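Local coordinates for protein heme oxygenase (Leptospira interrogans, PDB 5KZL) that catalyses the oxygen-dependent cleavage of heme to biliverdin, carbon monoxide and iron, a route that probably helps this pathogen obtain iron from its host, at residues R32-G37 and K145-A150; N68-S73 and S183-D188; L79-A84 and I159-F164; H128-Y133 and A196-V201. The protein carries 1 engineered substitution. All blocks are in the same frame, centred on the assembly; numbering follows the deposited sequence.

Interaction 1 (R32-G37 and K145-A150); sequences RSFMKG and KVAARA. Engineered in segment 32-37: Ser33 (natural residue Cys). With HEM (protoporphyrin IX containing Fe), chain B.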
# COMPACT_ATOMS: atom_id res chain seq x y z
N ARG A 32 -13.01 10.09 -4.06
CA ARG A 32 -13.85 10.60 -5.17
C ARG A 32 -13.31 11.92 -5.71
O ARG A 32 -13.19 12.08 -6.93
CB ARG A 32 -15.30 10.81 -4.73
CG ARG A 32 -16.27 9.69 -5.05
CD ARG A 32 -17.70 10.17 -4.87
NE ARG A 32 -17.91 10.76 -3.54
CZ ARG A 32 -18.20 10.07 -2.44
NH1 ARG A 32 -18.34 10.70 -1.28
NH2 ARG A 32 -18.34 8.75 -2.49
N SER A 33 -12.98 12.87 -4.81
CA SER A 33 -12.46 14.17 -5.22
C SER A 33 -11.11 14.03 -5.89
O SER A 33 -10.91 14.60 -6.95
CB SER A 33 -12.41 15.15 -4.05
OG SER A 33 -13.72 15.37 -3.55
N PHE A 34 -10.20 13.20 -5.30
CA PHE A 34 -8.88 12.88 -5.84
C PHE A 34 -9.06 12.37 -7.28
O PHE A 34 -8.37 12.85 -8.17
CB PHE A 34 -8.20 11.83 -4.94
CG PHE A 34 -6.72 11.52 -5.09
CD1 PHE A 34 -5.96 12.13 -6.09
CD2 PHE A 34 -6.09 10.63 -4.24
CE1 PHE A 34 -4.60 11.82 -6.25
CE2 PHE A 34 -4.74 10.32 -4.39
CZ PHE A 34 -4.00 10.92 -5.39
N MET A 35 -10.06 11.49 -7.52
CA MET A 35 -10.34 10.96 -8.87
C MET A 35 -10.86 12.03 -9.84
O MET A 35 -10.62 11.92 -11.04
CB MET A 35 -11.24 9.74 -8.81
CG MET A 35 -10.56 8.52 -8.21
SD MET A 35 -8.95 8.15 -8.98
CE MET A 35 -7.85 8.97 -7.85
N LYS A 36 -11.52 13.07 -9.31
CA LYS A 36 -12.03 14.20 -10.11
C LYS A 36 -10.91 15.23 -10.37
O LYS A 36 -11.10 16.15 -11.17
CB LYS A 36 -13.24 14.85 -9.41
CG LYS A 36 -14.55 14.08 -9.57
CD LYS A 36 -15.23 14.38 -10.91
CE LYS A 36 -16.60 13.77 -11.04
NZ LYS A 36 -17.42 14.48 -12.06
N GLY A 37 -9.76 15.04 -9.73
CA GLY A 37 -8.60 15.92 -9.86
C GLY A 37 -8.58 17.04 -8.84
O GLY A 37 -7.93 18.07 -9.07
N LYS A 145 0.35 11.79 -11.76
CA LYS A 145 -0.12 12.85 -12.67
C LYS A 145 -1.37 13.53 -12.11
O LYS A 145 -1.46 14.75 -12.18
CB LYS A 145 -0.38 12.30 -14.09
CG LYS A 145 0.89 11.85 -14.80
CD LYS A 145 0.69 11.90 -16.32
CE LYS A 145 1.91 11.45 -17.08
NZ LYS A 145 1.92 11.99 -18.47
N VAL A 146 -2.33 12.75 -11.57
CA VAL A 146 -3.56 13.27 -10.97
C VAL A 146 -3.17 14.19 -9.78
O VAL A 146 -3.61 15.34 -9.73
CB VAL A 146 -4.55 12.14 -10.55
CG1 VAL A 146 -5.70 12.67 -9.69
CG2 VAL A 146 -5.10 11.40 -11.77
N ALA A 147 -2.30 13.69 -8.87
CA ALA A 147 -1.87 14.46 -7.68
C ALA A 147 -1.13 15.76 -8.04
O ALA A 147 -1.40 16.80 -7.43
CB ALA A 147 -1.00 13.59 -6.78
N ALA A 148 -0.22 15.70 -9.02
CA ALA A 148 0.56 16.87 -9.43
C ALA A 148 -0.36 17.94 -10.02
O ALA A 148 -0.14 19.12 -9.79
CB ALA A 148 1.62 16.46 -10.45
N ARG A 149 -1.39 17.51 -10.76
CA ARG A 149 -2.35 18.37 -11.41
C ARG A 149 -3.29 18.97 -10.34
O ARG A 149 -3.51 20.19 -10.32
CB ARG A 149 -3.10 17.54 -12.45
CG ARG A 149 -4.30 18.22 -13.06
CD ARG A 149 -4.76 17.54 -14.33
NE ARG A 149 -5.31 16.19 -14.12
CZ ARG A 149 -4.77 15.09 -14.63
NH1 ARG A 149 -5.35 13.91 -14.43
NH2 ARG A 149 -3.65 15.15 -15.35
N ALA A 150 -3.75 18.14 -9.40
CA ALA A 150 -4.65 18.53 -8.33
C ALA A 150 -4.05 19.57 -7.39
O ALA A 150 -4.75 20.50 -6.99
CB ALA A 150 -5.07 17.32 -7.52
CHA HEM B . -5.02 -2.18 -9.69
CHB HEM B . -5.25 -1.72 -4.97
CHC HEM B . -7.27 2.56 -5.58
CHD HEM B . -6.19 2.42 -10.13
C1A HEM B . -4.91 -2.41 -8.36
C2A HEM B . -4.46 -3.65 -7.80
C3A HEM B . -4.55 -3.52 -6.48
C4A HEM B . -5.01 -2.24 -6.21
CMA HEM B . -4.17 -4.52 -5.46
CAA HEM B . -3.97 -4.87 -8.55
CBA HEM B . -5.12 -5.73 -9.12
CGA HEM B . -4.58 -6.98 -9.69
O1A HEM B . -4.90 -8.04 -9.24
O2A HEM B . -3.80 -6.89 -10.62
C1B HEM B . -5.85 -0.51 -4.70
C2B HEM B . -6.23 -0.06 -3.37
C3B HEM B . -6.79 1.14 -3.57
C4B HEM B . -6.76 1.41 -5.01
CMB HEM B . -6.00 -0.75 -2.06
CAB HEM B . -7.36 2.05 -2.65
CBB HEM B . -7.57 1.58 -1.53
C1C HEM B . -7.04 3.01 -6.83
C2C HEM B . -7.17 4.35 -7.29
C3C HEM B . -6.85 4.29 -8.60
C4C HEM B . -6.49 2.93 -8.92
CMC HEM B . -7.58 5.57 -6.47
CAC HEM B . -6.86 5.43 -9.49
CBC HEM B . -6.19 5.41 -10.57
C1D HEM B . -5.88 1.10 -10.40
C2D HEM B . -5.63 0.59 -11.77
C3D HEM B . -5.28 -0.66 -11.63
C4D HEM B . -5.33 -0.94 -10.19
CMD HEM B . -5.69 1.38 -13.03
CAD HEM B . -4.96 -1.61 -12.76
CBD HEM B . -3.62 -1.39 -13.37
CGD HEM B . -3.32 -2.35 -14.47
O1D HEM B . -3.92 -3.35 -14.60
O2D HEM B . -2.41 -2.08 -15.20
NA HEM B . -5.26 -1.62 -7.33
NB HEM B . -6.24 0.39 -5.54
NC HEM B . -6.66 2.24 -7.82
ND HEM B . -5.68 0.14 -9.52
FE HEM B . -5.97 0.27 -7.60
O HOH W 1 -3.90 1.20 -7.39

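Interaction 2 (N68-S73 and S183-D188); sequences NLVLKS and SLPVND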
# COMPACT_ATOMS: atom_id res chain seq x y z
N ASN A 68 10.91 -16.38 5.84
CA ASN A 68 9.76 -17.27 5.92
C ASN A 68 9.65 -17.99 4.56
O ASN A 68 9.82 -17.35 3.51
CB ASN A 68 8.50 -16.47 6.21
CG ASN A 68 7.23 -17.28 6.20
OD1 ASN A 68 6.69 -17.61 5.13
ND2 ASN A 68 6.71 -17.59 7.37
N LEU A 69 9.44 -19.32 4.58
CA LEU A 69 9.40 -20.14 3.36
C LEU A 69 8.33 -19.72 2.37
O LEU A 69 8.55 -19.81 1.16
CB LEU A 69 9.29 -21.65 3.67
CG LEU A 69 10.53 -22.33 4.29
CD1 LEU A 69 10.31 -23.82 4.41
CD2 LEU A 69 11.76 -22.11 3.44
N VAL A 70 7.19 -19.23 2.86
CA VAL A 70 6.12 -18.78 1.97
C VAL A 70 6.46 -17.39 1.40
O VAL A 70 6.32 -17.19 0.19
CB VAL A 70 4.72 -18.87 2.64
CG1 VAL A 70 3.67 -18.09 1.86
CG2 VAL A 70 4.30 -20.32 2.80
N LEU A 71 6.95 -16.46 2.24
CA LEU A 71 7.24 -15.09 1.80
C LEU A 71 8.53 -14.92 0.99
O LEU A 71 8.64 -13.92 0.27
CB LEU A 71 7.24 -14.10 2.98
CG LEU A 71 5.98 -14.05 3.88
CD1 LEU A 71 6.23 -13.13 5.06
CD2 LEU A 71 4.76 -13.55 3.11
N LYS A 72 9.50 -15.84 1.11
CA LYS A 72 10.80 -15.77 0.44
C LYS A 72 10.75 -15.30 -1.03
O LYS A 72 11.48 -14.38 -1.40
CB LYS A 72 11.54 -17.12 0.54
CG LYS A 72 12.72 -17.08 1.49
CD LYS A 72 13.55 -18.36 1.40
CE LYS A 72 14.44 -18.52 2.61
NZ LYS A 72 15.41 -19.63 2.43
N SER A 73 9.85 -15.89 -1.85
CA SER A 73 9.73 -15.53 -3.26
C SER A 73 9.05 -14.16 -3.54
O SER A 73 9.08 -13.71 -4.69
CB SER A 73 9.07 -16.64 -4.06
OG SER A 73 7.81 -16.96 -3.50
N SER A 183 3.78 -18.69 -7.46
CA SER A 183 4.88 -19.58 -7.06
C SER A 183 4.83 -19.89 -5.57
O SER A 183 5.50 -20.82 -5.13
CB SER A 183 6.23 -18.96 -7.41
OG SER A 183 6.73 -18.05 -6.43
N LEU A 184 4.12 -19.05 -4.78
CA LEU A 184 4.06 -19.23 -3.33
C LEU A 184 3.70 -20.64 -2.94
O LEU A 184 2.69 -21.15 -3.43
CB LEU A 184 3.12 -18.23 -2.65
CG LEU A 184 3.45 -16.72 -2.73
CD1 LEU A 184 2.69 -15.94 -1.65
CD2 LEU A 184 4.92 -16.46 -2.62
N PRO A 185 4.53 -21.31 -2.09
CA PRO A 185 4.20 -22.68 -1.69
C PRO A 185 3.03 -22.76 -0.69
O PRO A 185 3.24 -22.98 0.51
CB PRO A 185 5.51 -23.19 -1.09
CG PRO A 185 6.17 -21.97 -0.53
CD PRO A 185 5.79 -20.85 -1.45
N VAL A 186 1.80 -22.54 -1.20
CA VAL A 186 0.57 -22.58 -0.40
C VAL A 186 -0.48 -23.42 -1.11
O VAL A 186 -0.51 -23.43 -2.35
CB VAL A 186 0.03 -21.17 -0.00
CG1 VAL A 186 0.95 -20.47 0.98
CG2 VAL A 186 -0.24 -20.28 -1.23
N ASN A 187 -1.36 -24.10 -0.33
CA ASN A 187 -2.41 -24.87 -0.98
C ASN A 187 -3.64 -23.99 -1.20
O ASN A 187 -3.66 -22.85 -0.73
CB ASN A 187 -2.71 -26.18 -0.22
CG ASN A 187 -3.19 -26.00 1.19
OD1 ASN A 187 -3.96 -25.08 1.51
ND2 ASN A 187 -2.77 -26.89 2.08
N ASP A 188 -4.68 -24.51 -1.85
CA ASP A 188 -5.86 -23.71 -2.17
C ASP A 188 -6.60 -23.20 -0.93
O ASP A 188 -7.07 -22.05 -0.92
CB ASP A 188 -6.76 -24.48 -3.15
CG ASP A 188 -6.09 -24.57 -4.53
OD1 ASP A 188 -5.27 -23.66 -4.85
OD2 ASP A 188 -6.32 -25.56 -5.25

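Interaction 3 (L79-A84 and I159-F164); sequences LYRKNA and ISFYEF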
# COMPACT_ATOMS: atom_id res chain seq x y z
N LEU A 79 9.96 -2.37 -3.77
CA LEU A 79 8.62 -1.83 -3.57
C LEU A 79 8.47 -0.94 -2.35
O LEU A 79 7.48 -0.21 -2.28
CB LEU A 79 7.60 -2.98 -3.49
CG LEU A 79 7.48 -3.88 -4.73
CD1 LEU A 79 6.64 -5.11 -4.41
CD2 LEU A 79 6.85 -3.12 -5.91
N TYR A 80 9.40 -1.02 -1.37
CA TYR A 80 9.30 -0.27 -0.10
C TYR A 80 9.02 1.20 -0.32
O TYR A 80 9.59 1.83 -1.23
CB TYR A 80 10.51 -0.50 0.81
CG TYR A 80 10.69 -1.91 1.34
CD1 TYR A 80 9.74 -2.90 1.11
CD2 TYR A 80 11.81 -2.25 2.10
CE1 TYR A 80 9.91 -4.20 1.60
CE2 TYR A 80 12.00 -3.54 2.60
CZ TYR A 80 11.06 -4.52 2.32
OH TYR A 80 11.24 -5.76 2.85
N ARG A 81 8.09 1.73 0.50
CA ARG A 81 7.54 3.09 0.38
C ARG A 81 7.85 4.03 1.53
O ARG A 81 7.66 5.23 1.35
CB ARG A 81 5.99 3.02 0.18
CG ARG A 81 5.47 2.19 -1.01
CD ARG A 81 5.77 2.80 -2.37
NE ARG A 81 7.16 2.58 -2.80
CZ ARG A 81 7.82 3.36 -3.65
NH1 ARG A 81 9.07 3.08 -3.99
NH2 ARG A 81 7.22 4.41 -4.20
N LYS A 82 8.29 3.50 2.70
CA LYS A 82 8.53 4.33 3.90
C LYS A 82 9.39 5.57 3.60
O LYS A 82 8.99 6.68 3.98
CB LYS A 82 9.14 3.49 5.04
CG LYS A 82 9.53 4.24 6.30
CD LYS A 82 10.41 3.36 7.17
CE LYS A 82 11.51 4.15 7.82
NZ LYS A 82 12.45 3.27 8.57
N ASN A 83 10.52 5.39 2.90
CA ASN A 83 11.42 6.52 2.59
C ASN A 83 10.83 7.49 1.56
O ASN A 83 11.04 8.70 1.70
CB ASN A 83 12.79 6.02 2.17
CG ASN A 83 13.56 5.38 3.31
OD1 ASN A 83 13.44 5.74 4.48
ND2 ASN A 83 14.42 4.45 2.98
N ALA A 84 10.08 6.98 0.59
CA ALA A 84 9.40 7.82 -0.42
C ALA A 84 8.37 8.69 0.30
O ALA A 84 8.31 9.90 0.05
CB ALA A 84 8.71 6.94 -1.46
N ILE A 159 5.80 13.69 -5.09
CA ILE A 159 5.19 12.49 -5.70
C ILE A 159 6.10 11.28 -5.60
O ILE A 159 5.87 10.32 -6.33
CB ILE A 159 4.80 12.75 -7.19
CG1 ILE A 159 6.04 13.24 -8.02
CG2 ILE A 159 3.59 13.69 -7.31
CD1 ILE A 159 5.96 13.03 -9.51
N SER A 160 7.14 11.29 -4.70
CA SER A 160 8.05 10.14 -4.56
C SER A 160 7.28 8.86 -4.25
O SER A 160 7.65 7.79 -4.73
CB SER A 160 9.15 10.41 -3.53
OG SER A 160 10.05 9.31 -3.47
N PHE A 161 6.16 8.96 -3.50
CA PHE A 161 5.35 7.78 -3.16
C PHE A 161 4.92 6.96 -4.37
O PHE A 161 4.78 5.75 -4.26
CB PHE A 161 4.15 8.19 -2.31
CG PHE A 161 3.18 7.10 -1.95
CD1 PHE A 161 3.61 5.96 -1.26
CD2 PHE A 161 1.82 7.23 -2.23
CE1 PHE A 161 2.70 4.96 -0.89
CE2 PHE A 161 0.91 6.23 -1.84
CZ PHE A 161 1.35 5.12 -1.16
N TYR A 162 4.71 7.60 -5.52
CA TYR A 162 4.24 6.92 -6.73
C TYR A 162 5.34 6.43 -7.65
O TYR A 162 5.03 5.82 -8.68
CB TYR A 162 3.31 7.85 -7.51
CG TYR A 162 2.21 8.42 -6.66
CD1 TYR A 162 1.15 7.63 -6.23
CD2 TYR A 162 2.22 9.76 -6.27
CE1 TYR A 162 0.15 8.14 -5.40
CE2 TYR A 162 1.23 10.28 -5.45
CZ TYR A 162 0.18 9.47 -5.04
OH TYR A 162 -0.80 9.98 -4.23
N GLU A 163 6.61 6.68 -7.30
CA GLU A 163 7.75 6.33 -8.15
C GLU A 163 8.63 5.22 -7.57
O GLU A 163 8.90 5.18 -6.35
CB GLU A 163 8.58 7.59 -8.47
CG GLU A 163 7.78 8.71 -9.11
CD GLU A 163 8.67 9.78 -9.69
OE1 GLU A 163 9.71 10.08 -9.08
OE2 GLU A 163 8.32 10.33 -10.77
N PHE A 164 9.07 4.32 -8.46
CA PHE A 164 9.88 3.15 -8.13
C PHE A 164 11.22 3.24 -8.86
O PHE A 164 11.37 2.61 -9.90
CB PHE A 164 9.11 1.85 -8.49
CG PHE A 164 7.83 1.73 -7.69
CD1 PHE A 164 6.66 2.34 -8.13
CD2 PHE A 164 7.82 1.07 -6.46
CE1 PHE A 164 5.48 2.26 -7.37
CE2 PHE A 164 6.64 1.01 -5.70
CZ PHE A 164 5.48 1.60 -6.16

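Interaction 4 (H128-Y133 and A196-V201); sequences HSYVRY and AESKQV. With HEM (protoporphyrin IX containing Fe), chain B.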
# COMPACT_ATOMS: atom_id res chain seq x y z
N HIS A 128 -1.10 -8.25 2.42
CA HIS A 128 -0.69 -6.88 2.68
C HIS A 128 0.20 -6.35 1.54
O HIS A 128 -0.05 -5.26 1.02
CB HIS A 128 -0.03 -6.82 4.06
CG HIS A 128 -1.03 -6.96 5.17
ND1 HIS A 128 -1.49 -5.86 5.86
CD2 HIS A 128 -1.68 -8.06 5.62
CE1 HIS A 128 -2.36 -6.32 6.75
NE2 HIS A 128 -2.52 -7.64 6.63
N SER A 129 1.21 -7.16 1.13
CA SER A 129 2.07 -6.90 -0.02
C SER A 129 1.18 -6.73 -1.29
O SER A 129 1.29 -5.71 -1.96
CB SER A 129 3.05 -8.05 -0.21
OG SER A 129 3.67 -7.89 -1.47
N TYR A 130 0.28 -7.68 -1.58
CA TYR A 130 -0.61 -7.60 -2.74
C TYR A 130 -1.46 -6.32 -2.77
O TYR A 130 -1.41 -5.56 -3.75
CB TYR A 130 -1.53 -8.86 -2.84
CG TYR A 130 -2.66 -8.70 -3.86
CD1 TYR A 130 -2.43 -8.88 -5.22
CD2 TYR A 130 -3.95 -8.36 -3.45
CE1 TYR A 130 -3.45 -8.71 -6.16
CE2 TYR A 130 -4.97 -8.15 -4.39
CZ TYR A 130 -4.73 -8.37 -5.74
OH TYR A 130 -5.74 -8.17 -6.65
N VAL A 131 -2.28 -6.10 -1.73
CA VAL A 131 -3.23 -4.99 -1.68
C VAL A 131 -2.53 -3.67 -1.80
O VAL A 131 -2.90 -2.88 -2.66
CB VAL A 131 -4.20 -5.05 -0.47
CG1 VAL A 131 -5.13 -3.85 -0.47
CG2 VAL A 131 -5.01 -6.34 -0.49
N ARG A 132 -1.51 -3.42 -0.98
CA ARG A 132 -0.76 -2.17 -1.07
C ARG A 132 0.26 -2.13 -2.25
O ARG A 132 0.09 -1.29 -3.12
CB ARG A 132 -0.10 -1.80 0.28
CG ARG A 132 -1.08 -1.25 1.36
CD ARG A 132 -2.13 -0.19 0.93
NE ARG A 132 -1.58 0.87 0.06
CZ ARG A 132 -2.28 1.82 -0.55
NH1 ARG A 132 -3.59 1.93 -0.36
NH2 ARG A 132 -1.67 2.68 -1.36
N TYR A 133 1.31 -2.98 -2.27
CA TYR A 133 2.35 -2.83 -3.32
C TYR A 133 1.90 -3.10 -4.72
O TYR A 133 2.30 -2.34 -5.61
CB TYR A 133 3.57 -3.69 -3.04
CG TYR A 133 4.28 -3.39 -1.74
CD1 TYR A 133 4.56 -2.08 -1.36
CD2 TYR A 133 4.77 -4.42 -0.95
CE1 TYR A 133 5.26 -1.80 -0.18
CE2 TYR A 133 5.48 -4.16 0.22
CZ TYR A 133 5.72 -2.85 0.60
OH TYR A 133 6.40 -2.62 1.76
N ALA A 196 -9.05 -13.82 2.24
CA ALA A 196 -9.77 -13.26 3.40
C ALA A 196 -8.96 -12.10 4.02
O ALA A 196 -9.52 -11.03 4.29
CB ALA A 196 -10.00 -14.36 4.43
N GLU A 197 -7.62 -12.26 4.12
CA GLU A 197 -6.77 -11.18 4.64
C GLU A 197 -6.77 -9.96 3.71
O GLU A 197 -6.92 -8.83 4.19
CB GLU A 197 -5.35 -11.66 4.96
CG GLU A 197 -4.52 -10.63 5.76
CD GLU A 197 -5.03 -10.25 7.14
OE1 GLU A 197 -5.94 -10.95 7.65
OE2 GLU A 197 -4.54 -9.26 7.71
N SER A 198 -6.69 -10.19 2.39
CA SER A 198 -6.71 -9.12 1.38
C SER A 198 -7.98 -8.27 1.52
O SER A 198 -7.91 -7.04 1.50
CB SER A 198 -6.58 -9.70 -0.03
OG SER A 198 -5.37 -10.41 -0.16
N LYS A 199 -9.14 -8.92 1.71
CA LYS A 199 -10.41 -8.20 1.92
C LYS A 199 -10.36 -7.30 3.16
O LYS A 199 -10.83 -6.15 3.11
CB LYS A 199 -11.57 -9.18 2.01
CG LYS A 199 -11.84 -9.87 0.69
CD LYS A 199 -12.90 -10.94 0.87
CE LYS A 199 -13.21 -11.62 -0.43
NZ LYS A 199 -14.28 -10.89 -1.16
N GLN A 200 -9.74 -7.80 4.25
CA GLN A 200 -9.56 -7.08 5.51
C GLN A 200 -8.67 -5.86 5.27
O GLN A 200 -8.96 -4.77 5.77
CB GLN A 200 -8.88 -7.99 6.55
CG GLN A 200 -9.78 -8.50 7.65
CD GLN A 200 -10.46 -7.39 8.41
OE1 GLN A 200 -9.87 -6.66 9.22
NE2 GLN A 200 -11.71 -7.24 8.10
N VAL A 201 -7.60 -6.03 4.48
CA VAL A 201 -6.67 -4.93 4.15
C VAL A 201 -7.43 -3.84 3.40
O VAL A 201 -7.28 -2.67 3.75
CB VAL A 201 -5.39 -5.37 3.39
CG1 VAL A 201 -4.44 -4.19 3.16
CG2 VAL A 201 -4.65 -6.48 4.13
CHA HEM B . -5.02 -2.18 -9.69
CHB HEM B . -5.25 -1.72 -4.97
CHC HEM B . -7.27 2.56 -5.58
CHD HEM B . -6.19 2.42 -10.13
C1A HEM B . -4.91 -2.41 -8.36
C2A HEM B . -4.46 -3.65 -7.80
C3A HEM B . -4.55 -3.52 -6.48
C4A HEM B . -5.01 -2.24 -6.21
CMA HEM B . -4.17 -4.52 -5.46
CAA HEM B . -3.97 -4.87 -8.55
CBA HEM B . -5.12 -5.73 -9.12
CGA HEM B . -4.58 -6.98 -9.69
O1A HEM B . -4.90 -8.04 -9.24
O2A HEM B . -3.80 -6.89 -10.62
C1B HEM B . -5.85 -0.51 -4.70
C2B HEM B . -6.23 -0.06 -3.37
C3B HEM B . -6.79 1.14 -3.57
C4B HEM B . -6.76 1.41 -5.01
CMB HEM B . -6.00 -0.75 -2.06
CAB HEM B . -7.36 2.05 -2.65
CBB HEM B . -7.57 1.58 -1.53
C1C HEM B . -7.04 3.01 -6.83
C2C HEM B . -7.17 4.35 -7.29
C3C HEM B . -6.85 4.29 -8.60
C4C HEM B . -6.49 2.93 -8.92
CMC HEM B . -7.58 5.57 -6.47
CAC HEM B . -6.86 5.43 -9.49
CBC HEM B . -6.19 5.41 -10.57
C1D HEM B . -5.88 1.10 -10.40
C2D HEM B . -5.63 0.59 -11.77
C3D HEM B . -5.28 -0.66 -11.63
C4D HEM B . -5.33 -0.94 -10.19
CMD HEM B . -5.69 1.38 -13.03
CAD HEM B . -4.96 -1.61 -12.76
CBD HEM B . -3.62 -1.39 -13.37
CGD HEM B . -3.32 -2.35 -14.47
O1D HEM B . -3.92 -3.35 -14.60
O2D HEM B . -2.41 -2.08 -15.20
NA HEM B . -5.26 -1.62 -7.33
NB HEM B . -6.24 0.39 -5.54
NC HEM B . -6.66 2.24 -7.82
ND HEM B . -5.68 0.14 -9.52
FE HEM B . -5.97 0.27 -7.60
O HOH W 1 -3.90 1.20 -7.39

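Interaction 1 (R32-G37 and K145-A150)
Phe34 and Val146 cross obliquely, with the CG1 methyl of the valine set against the ring atom CD1 at 3.6 Å, a position that is neither over the face of the ring nor at its edge. Phe34 swings CG anti to its own nitrogen (chi1 -167°), and this brings the ring nearer to helix 125-151 than its CB direction alone would suggest. Beyond the valine, the ring turns its edge to Ala147, where CE1 lies 4.0 Å from both the backbone N and the CB of the alanine. The same CG1 of Val146 also presses on the backbone, 3.1 Å from Phe34 O. That carbonyl is already engaged by Gly37 N, because the end of helix 29-36 is closed by a Schellman motif in which Gly37 takes up a positive phi of 92°. The glycine brings the outgoing chain past the last turn of helix 125-151, so that Gly37 O rests 3.3 Å from Ala150 CB. Within the all-helical heme oxygenase fold the contact therefore joins the short helix 29-36, third from the N terminus, to the far end of the long helix that runs along the distal side of the heme. Leu39 touches Phe34, Ala147 and Ala150. Met35, bent at its second and third torsions, turns its sulfur toward the porphyrin edge, with SD 3.5 Å from CAC of the heme.

Interaction 2 (N68-S73 and S183-D188)
Asn68 OD1 is gripped by two backbone amides, those of Val70 and Leu71, and so shapes the turn that sets Val70 against Pro185 and Val186. Together the bonds make an Asx turn and an Asx motif, here in the loop between helices 41-64 and 82-93 of an all-helical fold. They differ in geometry: Leu71 N lies in the carbonyl plane, on a lone pair, at 3.1 Å from Asn68 OD1, whereas Val70 N approaches the same oxygen from above that plane at 2.8 Å. The amide end, ND2, bonds to Glu123. Facing this turn is the connection between helices 170-183 and 188-210, bent by an inverse gamma turn centred on Pro185. Val70, holding CG1 opposite its backbone nitrogen (chi1 166°), meets Val186 at about a right angle, their CG1 methyls 3.7 Å apart, while Val70 CG2 faces the carbonyl O of Pro185. Pro185 CG sits 3.6 Å from Leu69 O. At the surface Ser73 OG donates a weak, long bond to Ser183 OG, whose stronger partner is Ala180 O. Leu184 brings its CD2 methyl to 3.2 Å from Val70 O and 3.1 Å from Ser73 OG.

Interaction 3 (L79-A84 and I159-F164)
Arg81 lies with its guanidinium flat on the ring of Phe164, the planes 24° apart and the centres 3.9 Å from each other, an off-centre cation-pi stack in the buried half of the contact. Two bends, at the second and third torsions, fold the chain back so that Arg81 NE also bonds to Leu79 O, at 2.9 Å. Arg81 NH2, at the edge turned to segment 159-164, is shared between two carbonyls, 2.8 Å from Phe161 O and 2.8 Å from Glu163 O. Both oxygens lie close to the guanidinium plane, although the nitrogen stands well above the plane of either carbonyl. NH1 adds a weak bond to Glu163 O. One buried arginine thus fixes the 3-10 turn 160-162, in the connection after the distal helix 125-151, against the start of helix 82-93. Phe161 extends the tight side, turning its ring edge to Arg81 CB. Ala84 CB lies over the second face of the guanidinium, but its side of the contact is more open: it meets Ser160 OG without a hydrogen bond, and the amides of Ser160 and Phe161 turn instead to Asp88. The Glu163 side chain leaves the contact altogether, its CB directed away and its carboxylate paired with Lys144.

Interaction 4 (H128-Y133 and A196-V201)
His128 meets helix 188-210 through two residues one turn apart, Glu197 at its ring edge and Val201 over its ring face. From CB, which leaves its helix pointing neither at nor away from the partner, CG is carried anti to the carbonyl carbon (chi1 -72°), and this torsion swings the imidazole across to the second helix. CG, ND1 and CD2 all lie under one methyl, Val201 CG2, which stands 3.4 Å from the ring centroid almost along the normal, a CH-pi contact. His128 CE1 and NE2 come nearest to Val201 CG2, each at 3.5 Å. At the tip, His128 NE2 donates a nearly straight bond of 2.8 Å to Glu197 OE2, with an angle of 164° at the hydrogen. The carboxylate receives it on its anti lone pair and close to the ring plane, while its other oxygen, OE1, forms a salt bridge with Arg113.

Beside this polar pair, Val131 and Val201 slide past each other, CG1 to CG1 at 3.7 Å, and Val131 CG2 rests 3.6 Å from Ser198 O. The axes of the two short helical segments cross at -40°. The same helix also borders the cofactor: Tyr130 OH donates to O1A of the heme at 2.7 Å, and Val131 CG1 bridges to it, 3.6 Å from the heme methyl CMB. Heme-bordering residues on a distal helix, here widened by a pi-type turn at 129-133 and packed against the C-terminal helix 188-210, are features of this heme oxygenase pocket.

Overall arrangement
From the N terminus, the first segments of interactions 1, 2, 3 and 4 follow in that order. The loops then close in another sequence: interaction 1 at 145-150, tying helix 29-36 to the end of helix 125-151; interaction 3 at 159-164, tying the start of helix 82-93 to the loop after 125-151; interaction 2 at 183-188, joining two interhelical loops at the surface; and interaction 4 at 196-201, joining helices 125-151 and 188-210. Interaction 3 is thus nested inside interaction 2, while every other pair crosses. Interactions 1 and 4 both touch the heme. Interaction 3 makes direct contact with each, through Tyr162 against Phe34 and through Leu79 and Tyr80 against Tyr133. Interaction 2 touches none of the others.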